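Local coordinates for protein probable WRKY transcription factor 52 (Arabidopsis thaliana, PDB 4C6S) that acts through this TIR domain and others as a disease resistance protein, pairing with RPS4 to recognise bacterial effectors, and binds W-box DNA as a transcription factor, at residues S22-A27 / V61-G66; K31-V36 / D138-H143; K80-Q85 / R114-I119; V94-G99 / S129-E134. All blocks are in the same frame, centred on the assembly; numbering follows the deposited sequence.

Interaction 1: S22-A27 / V61-G66; sequences SHLSEA and VMVLPG. With NA (sodium ion), chain H.
Leu24 on helix 20-30 sets one methyl against two valines of strand 59-65, and this small buried touch is the whole meeting of the two segments. CD2 does the work: it lies 4.1 Å from Val63 CG2 and 4.3 Å from Val61 CG1. Those two valine methyls are themselves 4.3 Å apart (Val61 CG1 to Val63 CG2), so the three carbons make a nearly even triangle. The valines share almost the same chi1 but offer different branches, CG1 from Val61 and CG2, the branch beside the backbone N, from Val63. Leu24 gets there with CG anti to the backbone N (chi1 178°), which swings the isobutyl group off the helix toward the sheet; it and Val63 run alongside one another, pointing opposite ways. The other methyl, CD1, turns toward Val132. On a different side of the helix Glu26 bends at chi2 and its OE1 holds a sodium ion at 2.4 Å, while OE2 forms a salt bridge with Arg29. His23 stacks on His23 of the second subunit, where Ser129 N is hydrogen-bonded to Ser22 OG, so the helix faces both core and dimer interface. In the TIR fold it thus lies over the parallel sheet: Leu24 also packs on Ile10 of strand 8-12 and on Ile135 of helix 128-143, while Val61 and Val63 are flanked by Val96 and Tyr98 of strand 92-98.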
loop_
_atom_site.group_PDB
_atom_site.type_symbol
_atom_site.label_atom_id
_atom_site.label_comp_id
_atom_site.label_asym_id
_atom_site.label_seq_id
_atom_site.Cartn_x
_atom_site.Cartn_y
_atom_site.Cartn_z
ATOM N N SER A 22 3.523 5.606 1.476
ATOM C CA SER A 22 4.276 5.823 0.236
ATOM C C SER A 22 3.282 5.878 -0.933
ATOM O O SER A 22 3.477 6.623 -1.896
ATOM C CB SER A 22 5.352 4.752 0.018
ATOM O OG SER A 22 4.798 3.513 -0.390
ATOM N N HIS A 23 2.208 5.105 -0.836
ATOM C CA HIS A 23 1.197 5.125 -1.887
ATOM C C HIS A 23 0.421 6.422 -1.839
ATOM O O HIS A 23 0.059 6.968 -2.885
ATOM C CB HIS A 23 0.236 3.937 -1.767
ATOM C CG HIS A 23 0.919 2.612 -1.825
ATOM N ND1 HIS A 23 1.476 2.105 -2.976
ATOM C CD2 HIS A 23 1.134 1.679 -0.861
ATOM C CE1 HIS A 23 2.002 0.917 -2.726
ATOM N NE2 HIS A 23 1.795 0.637 -1.446
ATOM N N LEU A 24 0.147 6.902 -0.628
ATOM C CA LEU A 24 -0.578 8.161 -0.450
ATOM C C LEU A 24 0.237 9.323 -1.007
ATOM O O LEU A 24 -0.288 10.165 -1.736
ATOM C CB LEU A 24 -0.908 8.403 1.034
ATOM C CG LEU A 24 -1.628 9.723 1.370
ATOM C CD1 LEU A 24 -2.950 9.858 0.600
ATOM C CD2 LEU A 24 -1.886 9.809 2.872
ATOM N N SER A 25 1.527 9.364 -0.674
ATOM C CA SER A 25 2.421 10.383 -1.208
ATOM C C SER A 25 2.479 10.361 -2.730
ATOM O O SER A 25 2.444 11.422 -3.385
ATOM C CB SER A 25 3.839 10.186 -0.648
ATOM O OG SER A 25 4.733 11.172 -1.127
ATOM N N GLU A 26 2.595 9.165 -3.301
ATOM C CA GLU A 26 2.719 9.067 -4.752
ATOM C C GLU A 26 1.404 9.469 -5.416
ATOM O O GLU A 26 1.405 10.059 -6.500
ATOM C CB GLU A 26 3.156 7.658 -5.169
ATOM C CG GLU A 26 3.069 7.369 -6.664
ATOM C CD GLU A 26 4.050 8.178 -7.505
ATOM O OE1 GLU A 26 4.950 8.843 -6.938
ATOM O OE2 GLU A 26 3.918 8.135 -8.747
ATOM N N ALA A 27 0.282 9.160 -4.777
ATOM C CA ALA A 27 -1.010 9.522 -5.361
ATOM C C ALA A 27 -1.215 11.038 -5.343
ATOM O O ALA A 27 -1.744 11.620 -6.296
ATOM C CB ALA A 27 -2.145 8.797 -4.636
ATOM N N VAL A 61 -1.839 16.262 6.744
ATOM C CA VAL A 61 -2.547 14.982 6.779
ATOM C C VAL A 61 -1.881 14.101 7.826
ATOM O O VAL A 61 -0.743 13.663 7.632
ATOM C CB VAL A 61 -2.472 14.269 5.437
ATOM C CG1 VAL A 61 -3.149 12.888 5.531
ATOM C CG2 VAL A 61 -3.112 15.108 4.346
ATOM N N MET A 62 -2.574 13.851 8.937
ATOM C CA MET A 62 -2.027 13.020 10.004
ATOM C C MET A 62 -2.509 11.596 9.806
ATOM O O MET A 62 -3.706 11.330 9.903
ATOM C CB MET A 62 -2.490 13.528 11.368
ATOM C CG MET A 62 -1.980 14.941 11.657
ATOM S SD MET A 62 -2.415 15.590 13.287
ATOM C CE MET A 62 -1.838 14.291 14.314
ATOM N N VAL A 63 -1.589 10.692 9.485
ATOM C CA VAL A 63 -1.940 9.283 9.349
ATOM C C VAL A 63 -1.664 8.625 10.675
ATOM O O VAL A 63 -0.516 8.554 11.130
ATOM C CB VAL A 63 -1.133 8.600 8.251
ATOM C CG1 VAL A 63 -1.459 7.111 8.231
ATOM C CG2 VAL A 63 -1.453 9.244 6.910
ATOM N N LEU A 64 -2.731 8.177 11.327
ATOM C CA LEU A 64 -2.658 7.780 12.724
ATOM C C LEU A 64 -2.644 6.273 12.827
ATOM O O LEU A 64 -3.255 5.591 11.995
ATOM C CB LEU A 64 -3.861 8.344 13.484
ATOM C CG LEU A 64 -3.883 9.877 13.487
ATOM C CD1 LEU A 64 -5.278 10.413 13.754
ATOM C CD2 LEU A 64 -2.897 10.420 14.515
ATOM N N PRO A 65 -1.919 5.741 13.828
ATOM C CA PRO A 65 -1.870 4.288 14.048
ATOM C C PRO A 65 -3.145 3.828 14.742
ATOM O O PRO A 65 -3.205 3.707 15.967
ATOM C CB PRO A 65 -0.653 4.112 14.954
ATOM C CG PRO A 65 -0.571 5.402 15.729
ATOM C CD PRO A 65 -1.073 6.482 14.792
ATOM N N GLY A 66 -4.167 3.571 13.936
ATOM C CA GLY A 66 -5.501 3.355 14.459
ATOM C C GLY A 66 -5.698 2.094 15.262
ATOM O O GLY A 66 -6.690 1.979 15.987
HETATM NA NA NA H . 6.066 9.588 -4.944
#

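Interaction 2: K31-V36 / D138-H143; sequences KGINNV and DVYETH
Lys31 lies across the ring of Tyr140 just where helix 20-30 ends in a Schellman motif, with Gly32 at positive phi. From CB, a chi1 of -165° sends CG away from the backbone N and brings it to 3.8 Å from Tyr140 CD1. A bend at chi2 then turns the chain; CD stands further back, and CE drops over the middle of the ring, 3.4 Å above the plane of Tyr140, as a CH-pi contact. NZ continues past it and stays over the same face, 4.5 Å from the ring centroid, close enough for a cation-pi interaction. The lysine and tyrosine side chains cross at about a right angle, and beyond this contact Tyr140 also meets the ring of Tyr145.

Ile33 takes the edge of that ring: its CD1 sits 4.1 Å from Tyr140 CB and also touches Val139, which like Ile33 packs on Val8 and Phe144. The pairing fastens the turn leading into the edge strand 35-39 to the C-terminal helix of the TIR domain. Past Ile33 the turn is braced from within, Asn35 ND2 giving a nearly straight bond (172°) to Ile33 O at 3.2 Å, in the carbonyl plane.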
loop_
_atom_site.group_PDB
_atom_site.type_symbol
_atom_site.label_atom_id
_atom_site.label_comp_id
_atom_site.label_asym_id
_atom_site.label_seq_id
_atom_site.Cartn_x
_atom_site.Cartn_y
_atom_site.Cartn_z
ATOM N N LYS A 31 -1.402 13.732 -8.707
ATOM C CA LYS A 31 -2.514 14.660 -8.822
ATOM C C LYS A 31 -1.973 16.071 -8.974
ATOM O O LYS A 31 -2.732 17.022 -9.173
ATOM C CB LYS A 31 -3.378 14.569 -7.559
ATOM C CG LYS A 31 -4.750 15.201 -7.692
ATOM C CD LYS A 31 -5.623 14.388 -8.636
ATOM C CE LYS A 31 -7.036 14.938 -8.694
ATOM N NZ LYS A 31 -7.968 14.017 -9.419
ATOM N N GLY A 32 -0.653 16.209 -8.885
ATOM C CA GLY A 32 -0.023 17.505 -9.047
ATOM C C GLY A 32 0.099 18.233 -7.726
ATOM O O GLY A 32 0.289 19.453 -7.690
ATOM N N ILE A 33 0.020 17.481 -6.638
ATOM C CA ILE A 33 0.060 18.073 -5.314
ATOM C C ILE A 33 1.383 17.757 -4.627
ATOM O O ILE A 33 1.630 16.621 -4.226
ATOM C CB ILE A 33 -1.121 17.587 -4.455
ATOM C CG1 ILE A 33 -2.452 18.026 -5.074
ATOM C CG2 ILE A 33 -1.012 18.106 -3.042
ATOM C CD1 ILE A 33 -3.660 17.368 -4.414
ATOM N N ASN A 34 2.232 18.772 -4.499
ATOM C CA ASN A 34 3.526 18.599 -3.852
ATOM C C ASN A 34 3.326 18.161 -2.413
ATOM O O ASN A 34 2.386 18.612 -1.743
ATOM C CB ASN A 34 4.304 19.902 -3.877
ATOM C CG ASN A 34 4.538 20.401 -5.279
ATOM O OD1 ASN A 34 4.744 19.612 -6.200
ATOM N ND2 ASN A 34 4.504 21.717 -5.452
ATOM N N ASN A 35 4.190 17.275 -1.930
ATOM C CA ASN A 35 4.018 16.783 -0.563
ATOM C C ASN A 35 5.320 16.282 0.031
ATOM O O ASN A 35 6.268 15.953 -0.699
ATOM C CB ASN A 35 2.907 15.717 -0.482
ATOM C CG ASN A 35 3.292 14.404 -1.157
ATOM O OD1 ASN A 35 3.784 13.471 -0.505
ATOM N ND2 ASN A 35 3.074 14.325 -2.466
ATOM N N VAL A 36 5.387 16.269 1.358
ATOM C CA VAL A 36 6.551 15.729 2.038
ATOM C C VAL A 36 6.020 14.834 3.138
ATOM O O VAL A 36 4.853 14.946 3.539
ATOM C CB VAL A 36 7.450 16.826 2.641
ATOM C CG1 VAL A 36 7.909 17.794 1.564
ATOM C CG2 VAL A 36 6.700 17.566 3.733
ATOM N N ASP A 138 -10.430 14.381 -1.354
ATOM C CA ASP A 138 -10.766 15.343 -0.311
ATOM C C ASP A 138 -9.757 16.490 -0.305
ATOM O O ASP A 138 -10.151 17.663 -0.353
ATOM C CB ASP A 138 -10.785 14.612 1.045
ATOM C CG ASP A 138 -11.127 15.522 2.222
ATOM O OD1 ASP A 138 -11.543 16.683 2.019
ATOM O OD2 ASP A 138 -10.993 15.057 3.377
ATOM N N VAL A 139 -8.467 16.164 -0.253
ATOM C CA VAL A 139 -7.431 17.204 -0.220
ATOM C C VAL A 139 -7.468 18.043 -1.492
ATOM O O VAL A 139 -7.419 19.277 -1.446
ATOM C CB VAL A 139 -6.029 16.593 -0.003
ATOM C CG1 VAL A 139 -4.933 17.657 -0.197
ATOM C CG2 VAL A 139 -5.954 15.970 1.398
ATOM N N TYR A 140 -7.594 17.365 -2.625
ATOM C CA TYR A 140 -7.608 18.050 -3.920
ATOM C C TYR A 140 -8.757 19.028 -4.069
ATOM O O TYR A 140 -8.548 20.192 -4.389
ATOM C CB TYR A 140 -7.688 17.014 -5.043
ATOM C CG TYR A 140 -7.827 17.611 -6.427
ATOM C CD1 TYR A 140 -6.799 18.347 -6.988
ATOM C CD2 TYR A 140 -8.983 17.421 -7.172
ATOM C CE1 TYR A 140 -6.920 18.888 -8.259
ATOM C CE2 TYR A 140 -9.114 17.953 -8.443
ATOM C CZ TYR A 140 -8.073 18.689 -8.977
ATOM O OH TYR A 140 -8.181 19.223 -10.237
ATOM N N GLU A 141 -9.978 18.550 -3.846
ATOM C CA GLU A 141 -11.148 19.368 -4.109
ATOM C C GLU A 141 -11.299 20.464 -3.066
ATOM O O GLU A 141 -11.844 21.521 -3.344
ATOM C CB GLU A 141 -12.402 18.499 -4.208
ATOM C CG GLU A 141 -12.369 17.600 -5.437
ATOM C CD GLU A 141 -13.707 16.987 -5.771
ATOM O OE1 GLU A 141 -14.747 17.528 -5.342
ATOM O OE2 GLU A 141 -13.717 15.956 -6.476
ATOM N N THR A 142 -10.794 20.213 -1.863
ATOM C CA THR A 142 -10.929 21.197 -0.802
ATOM C C THR A 142 -9.905 22.327 -0.930
ATOM O O THR A 142 -10.192 23.463 -0.576
ATOM C CB THR A 142 -10.825 20.534 0.590
ATOM O OG1 THR A 142 -11.736 19.427 0.654
ATOM C CG2 THR A 142 -11.174 21.521 1.684
ATOM N N HIS A 143 -8.718 22.030 -1.450
ATOM C CA HIS A 143 -7.605 22.981 -1.331
ATOM C C HIS A 143 -6.813 23.278 -2.596
ATOM O O HIS A 143 -6.061 24.258 -2.639
ATOM C CB HIS A 143 -6.642 22.501 -0.238
ATOM C CG HIS A 143 -7.291 22.355 1.099
ATOM N ND1 HIS A 143 -7.723 23.436 1.832
ATOM C CD2 HIS A 143 -7.609 21.252 1.822
ATOM C CE1 HIS A 143 -8.273 23.010 2.959
ATOM N NE2 HIS A 143 -8.209 21.688 2.977
#

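Interaction 3: K80-Q85 / R114-I119; sequences KVLECQ and RGLSRI
Leu82 of helix 74-82 meets Leu116 in the loop that leads from helix 104-113 to strand 119-121. Along 80-85, Lys80 points elsewhere, its NZ bonded to Val40 O and Lys77 O, and Val81 packs inward on Ile54. Leu82 is the residue that crosses. Its extended first torsion (chi1 -176°) lets it split its two methyls between two partners: CD1 reaches Leu116 CD2 at 4.1 Å, the two leucines extending tip to tip, and CD2 rests 4.1 Å from Arg114 O and 4.3 Å from Arg114 CB. Beyond Leu82 the chain keeps helical angles without the regular bonds; Cys84 N bonds to Val81 O at 3.1 Å and Gln85 N to Leu82 O at 2.9 Å, each reaching back three residues. Gln85 closes the segment with NE2 on Gln91 O.

On the other side, the Schellman motif at Gly115 turns the chain out of helix 104-113 between Arg114 and Leu116. Arg114 gives Leu82 only the root of its side chain; the guanidinium leads away to a salt bridge with Glu110. Trp74 touches Leu82, Arg114 and Leu116 alike, joining the pair to the rest of the helix. No hydrogen bond crosses between the segments: the contact is van der Waals packing of two partly exposed leucines, with one methyl also lying against a backbone carbonyl oxygen.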
loop_
_atom_site.group_PDB
_atom_site.type_symbol
_atom_site.label_atom_id
_atom_site.label_comp_id
_atom_site.label_asym_id
_atom_site.label_seq_id
_atom_site.Cartn_x
_atom_site.Cartn_y
_atom_site.Cartn_z
ATOM N N LYS A 80 2.626 17.136 18.904
ATOM C CA LYS A 80 3.651 18.025 18.372
ATOM C C LYS A 80 3.418 18.348 16.894
ATOM O O LYS A 80 3.921 19.358 16.400
ATOM C CB LYS A 80 5.048 17.434 18.580
ATOM C CG LYS A 80 5.305 16.158 17.785
ATOM C CD LYS A 80 6.638 15.534 18.184
ATOM C CE LYS A 80 7.095 14.511 17.155
ATOM N NZ LYS A 80 6.925 13.104 17.591
ATOM N N VAL A 81 2.654 17.502 16.199
ATOM C CA VAL A 81 2.311 17.785 14.811
ATOM C C VAL A 81 1.194 18.823 14.727
ATOM O O VAL A 81 1.285 19.791 13.965
ATOM C CB VAL A 81 1.891 16.511 14.042
ATOM C CG1 VAL A 81 1.459 16.876 12.638
ATOM C CG2 VAL A 81 3.048 15.537 13.985
ATOM N N LEU A 82 0.143 18.624 15.515
ATOM C CA LEU A 82 -1.014 19.513 15.473
ATOM C C LEU A 82 -0.667 20.916 15.969
ATOM O O LEU A 82 -1.240 21.906 15.504
ATOM C CB LEU A 82 -2.173 18.940 16.294
ATOM C CG LEU A 82 -3.464 19.759 16.235
ATOM C CD1 LEU A 82 -3.968 19.825 14.805
ATOM C CD2 LEU A 82 -4.532 19.209 17.163
ATOM N N GLU A 83 0.281 21.006 16.899
ATOM C CA GLU A 83 0.653 22.297 17.453
ATOM C C GLU A 83 1.287 23.162 16.380
ATOM O O GLU A 83 1.268 24.388 16.475
ATOM C CB GLU A 83 1.557 22.133 18.674
ATOM C CG GLU A 83 0.786 21.666 19.907
ATOM C CD GLU A 83 1.652 21.533 21.145
ATOM O OE1 GLU A 83 2.895 21.579 21.011
ATOM O OE2 GLU A 83 1.084 21.381 22.251
ATOM N N CYS A 84 1.809 22.523 15.336
ATOM C CA CYS A 84 2.370 23.262 14.207
ATOM C C CYS A 84 1.300 23.982 13.389
ATOM O O CYS A 84 1.620 24.854 12.579
ATOM C CB CYS A 84 3.153 22.333 13.283
ATOM S SG CYS A 84 4.717 21.731 13.933
ATOM N N GLN A 85 0.035 23.613 13.588
ATOM C CA GLN A 85 -1.044 24.228 12.826
ATOM C C GLN A 85 -1.218 25.709 13.134
ATOM O O GLN A 85 -1.517 26.496 12.241
ATOM C CB GLN A 85 -2.381 23.524 13.050
ATOM C CG GLN A 85 -3.477 24.071 12.131
ATOM C CD GLN A 85 -4.882 23.781 12.615
ATOM O OE1 GLN A 85 -5.090 23.387 13.762
ATOM N NE2 GLN A 85 -5.860 23.984 11.738
ATOM N N ARG A 114 -9.645 16.696 20.345
ATOM C CA ARG A 114 -8.612 17.550 19.753
ATOM C C ARG A 114 -9.202 18.580 18.785
ATOM O O ARG A 114 -8.468 19.369 18.175
ATOM C CB ARG A 114 -7.550 16.705 19.032
ATOM C CG ARG A 114 -6.884 15.643 19.894
ATOM C CD ARG A 114 -6.228 16.215 21.144
ATOM N NE ARG A 114 -5.871 15.137 22.058
ATOM C CZ ARG A 114 -5.384 15.306 23.282
ATOM N NH1 ARG A 114 -5.177 16.521 23.761
ATOM N NH2 ARG A 114 -5.112 14.248 24.039
ATOM N N GLY A 115 -10.527 18.578 18.643
ATOM C CA GLY A 115 -11.197 19.513 17.751
ATOM C C GLY A 115 -11.039 19.177 16.277
ATOM O O GLY A 115 -11.097 20.067 15.425
ATOM N N LEU A 116 -10.841 17.899 15.965
ATOM C CA LEU A 116 -10.626 17.487 14.575
ATOM C C LEU A 116 -11.837 16.715 14.049
ATOM O O LEU A 116 -12.298 15.769 14.687
ATOM C CB LEU A 116 -9.348 16.647 14.455
ATOM C CG LEU A 116 -8.072 17.355 14.929
ATOM C CD1 LEU A 116 -6.915 16.382 15.005
ATOM C CD2 LEU A 116 -7.728 18.493 14.002
ATOM N N SER A 117 -12.346 17.113 12.886
ATOM C CA SER A 117 -13.591 16.546 12.380
ATOM C C SER A 117 -13.466 15.991 10.970
ATOM O O SER A 117 -14.382 15.324 10.476
ATOM C CB SER A 117 -14.691 17.603 12.413
ATOM O OG SER A 117 -14.275 18.755 11.701
ATOM N N ARG A 118 -12.346 16.277 10.309
ATOM C CA ARG A 118 -12.118 15.756 8.959
ATOM C C ARG A 118 -11.343 14.452 9.054
ATOM O O ARG A 118 -10.135 14.449 9.307
ATOM C CB ARG A 118 -11.372 16.776 8.102
ATOM C CG ARG A 118 -12.153 18.062 7.922
ATOM C CD ARG A 118 -11.423 19.023 7.008
ATOM N NE ARG A 118 -11.228 18.469 5.672
ATOM C CZ ARG A 118 -10.501 19.062 4.733
ATOM N NH1 ARG A 118 -9.903 20.216 4.998
ATOM N NH2 ARG A 118 -10.367 18.504 3.536
ATOM N N ILE A 119 -12.061 13.347 8.871
ATOM C CA ILE A 119 -11.557 12.039 9.241
ATOM C C ILE A 119 -11.836 11.017 8.132
ATOM O O ILE A 119 -12.967 10.906 7.633
ATOM C CB ILE A 119 -12.219 11.568 10.566
ATOM C CG1 ILE A 119 -11.985 12.584 11.688
ATOM C CG2 ILE A 119 -11.714 10.192 10.973
ATOM C CD1 ILE A 119 -12.743 12.249 12.967
#

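Interaction 4: V94-G99 / S129-E134; sequences VSVLYG and SILVEE. With NA (sodium ion), chain G.
Leu131 of helix 128-143 sets one methyl, CD2, against both Tyr98 and Val96 of strand 92-98, a helix-on-sheet contact of the flavodoxin-like TIR fold. CD2 lies 4.0 Å from Tyr98 CD1, in the plane of the ring and at its edge, so the tyrosine meets it side-on. The same methyl is 4.4 Å from Val96 CG1, and both partners lie on the strand side of it. Leu131 reaches the strand because a chi1 of 176° carries CG to the far side of CB from the amide nitrogen, and the side chain crosses that of Tyr98 at a slant. Tyr98 has much the same first torsion (-179°), which brings CD1 up to the methyl although its bond from CA to CB points neither at the helix nor away from it.

One shell out, the ring of Tyr98 is fixed on two counts: Phe20 stacks on it, and its OH is hydrogen-bonded to Asp128, which begins the helix carrying Leu131. Phe20 also touches Leu131, as do Ser122 and His120, while the next residue, Val132, packs on His23 of the second subunit. Glu134, by contrast, turns to a sodium ion shared with His120 ND1; Glu134 OE1 binds it at 2.6 Å, and Leu131 CD1 lies 4.1 Å from the same metal.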
loop_
_atom_site.group_PDB
_atom_site.type_symbol
_atom_site.label_atom_id
_atom_site.label_comp_id
_atom_site.label_asym_id
_atom_site.label_seq_id
_atom_site.Cartn_x
_atom_site.Cartn_y
_atom_site.Cartn_z
ATOM N N VAL A 94 -6.237 17.099 8.085
ATOM C CA VAL A 94 -7.040 15.939 7.715
ATOM C C VAL A 94 -6.474 14.740 8.463
ATOM O O VAL A 94 -5.253 14.563 8.509
ATOM C CB VAL A 94 -6.982 15.692 6.198
ATOM C CG1 VAL A 94 -7.778 14.441 5.827
ATOM C CG2 VAL A 94 -7.518 16.913 5.455
ATOM N N SER A 95 -7.344 13.927 9.067
ATOM C CA SER A 95 -6.875 12.818 9.895
ATOM C C SER A 95 -7.257 11.500 9.247
ATOM O O SER A 95 -8.338 11.370 8.688
ATOM C CB SER A 95 -7.491 12.886 11.296
ATOM O OG SER A 95 -7.013 14.025 11.994
ATOM N N VAL A 96 -6.361 10.523 9.330
ATOM C CA VAL A 96 -6.631 9.222 8.726
ATOM C C VAL A 96 -6.423 8.157 9.782
ATOM O O VAL A 96 -5.310 8.009 10.315
ATOM C CB VAL A 96 -5.675 8.948 7.546
ATOM C CG1 VAL A 96 -5.982 7.596 6.906
ATOM C CG2 VAL A 96 -5.778 10.066 6.482
ATOM N N LEU A 97 -7.494 7.424 10.104
ATOM C CA LEU A 97 -7.398 6.342 11.080
ATOM C C LEU A 97 -7.062 5.090 10.297
ATOM O O LEU A 97 -7.944 4.479 9.686
ATOM C CB LEU A 97 -8.711 6.153 11.843
ATOM C CG LEU A 97 -9.167 7.363 12.638
ATOM C CD1 LEU A 97 -10.483 7.074 13.375
ATOM C CD2 LEU A 97 -8.094 7.730 13.655
ATOM N N TYR A 98 -5.782 4.726 10.291
ATOM C CA TYR A 98 -5.324 3.636 9.436
ATOM C C TYR A 98 -4.993 2.387 10.246
ATOM O O TYR A 98 -4.251 2.452 11.233
ATOM C CB TYR A 98 -4.098 4.060 8.609
ATOM C CG TYR A 98 -3.646 2.932 7.715
ATOM C CD1 TYR A 98 -4.365 2.609 6.569
ATOM C CD2 TYR A 98 -2.549 2.151 8.042
ATOM C CE1 TYR A 98 -3.992 1.535 5.765
ATOM C CE2 TYR A 98 -2.166 1.088 7.241
ATOM C CZ TYR A 98 -2.888 0.795 6.101
ATOM O OH TYR A 98 -2.517 -0.260 5.317
ATOM N N GLY A 99 -5.528 1.239 9.836
ATOM C CA GLY A 99 -5.169 -0.008 10.483
ATOM C C GLY A 99 -6.207 -1.078 10.222
ATOM O O GLY A 99 -7.356 -0.751 9.917
ATOM N N SER A 129 -6.217 1.139 -1.656
ATOM C CA SER A 129 -6.074 1.973 -2.837
ATOM C C SER A 129 -7.271 2.910 -2.918
ATOM O O SER A 129 -7.133 4.070 -3.302
ATOM C CB SER A 129 -5.934 1.152 -4.122
ATOM O OG SER A 129 -7.055 0.312 -4.317
ATOM N N ILE A 130 -8.442 2.411 -2.535
ATOM C CA ILE A 130 -9.638 3.255 -2.498
ATOM C C ILE A 130 -9.486 4.322 -1.407
ATOM O O ILE A 130 -9.776 5.499 -1.642
ATOM C CB ILE A 130 -10.915 2.426 -2.275
ATOM C CG1 ILE A 130 -11.150 1.492 -3.455
ATOM C CG2 ILE A 130 -12.126 3.353 -2.125
ATOM C CD1 ILE A 130 -11.533 2.222 -4.724
ATOM N N LEU A 131 -9.003 3.922 -0.234
ATOM C CA LEU A 131 -8.786 4.864 0.873
ATOM C C LEU A 131 -7.846 5.983 0.444
ATOM O O LEU A 131 -8.128 7.165 0.693
ATOM C CB LEU A 131 -8.222 4.150 2.102
ATOM C CG LEU A 131 -7.867 5.043 3.294
ATOM C CD1 LEU A 131 -9.103 5.847 3.768
ATOM C CD2 LEU A 131 -7.315 4.162 4.438
ATOM N N VAL A 132 -6.748 5.625 -0.215
ATOM C CA VAL A 132 -5.847 6.651 -0.744
ATOM C C VAL A 132 -6.583 7.603 -1.684
ATOM O O VAL A 132 -6.447 8.827 -1.563
ATOM C CB VAL A 132 -4.633 6.041 -1.465
ATOM C CG1 VAL A 132 -3.883 7.107 -2.290
ATOM C CG2 VAL A 132 -3.693 5.422 -0.445
ATOM N N GLU A 133 -7.342 7.053 -2.626
ATOM C CA GLU A 133 -8.062 7.902 -3.577
ATOM C C GLU A 133 -9.040 8.815 -2.853
ATOM O O GLU A 133 -9.236 9.957 -3.260
ATOM C CB GLU A 133 -8.821 7.068 -4.609
ATOM C CG GLU A 133 -7.928 6.356 -5.615
ATOM C CD GLU A 133 -8.722 5.627 -6.692
ATOM O OE1 GLU A 133 -9.834 5.137 -6.393
ATOM O OE2 GLU A 133 -8.227 5.546 -7.838
ATOM N N GLU A 134 -9.652 8.315 -1.781
ATOM C CA GLU A 134 -10.597 9.125 -1.013
ATOM C C GLU A 134 -9.892 10.289 -0.343
ATOM O O GLU A 134 -10.406 11.406 -0.321
ATOM C CB GLU A 134 -11.327 8.258 0.019
ATOM C CG GLU A 134 -12.301 7.322 -0.653
ATOM C CD GLU A 134 -12.950 6.342 0.293
ATOM O OE1 GLU A 134 -12.420 6.143 1.410
ATOM O OE2 GLU A 134 -13.991 5.769 -0.093
HETATM NA NA NA G . -12.466 8.054 3.138
#

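From the N terminus, interaction 1 opens on helix 20-30 and interaction 2 just after it at 31-36. Interaction 1 closes at strand 59-65 while interaction 2 is still open, so the two cross; Ser25 OG and Asn35 OD1 join them. Only then do interactions 3 and 4 open, at 80-85 and 94-99, closing at 114-119 and 129-134 and crossing one another. Both nest inside the long loop that interaction 2 finally closes at 138-143. Interactions 1 and 4 pack helices 20-30 and 128-143 on the sheet, interaction 2 ties the lead-in to strand 35-39 to helix 128-143, and interaction 3 joins helix 74-82 to the loop before strand 119-121. Arg118 bridges interactions 3 and 2 through its salt bridge to Asp138.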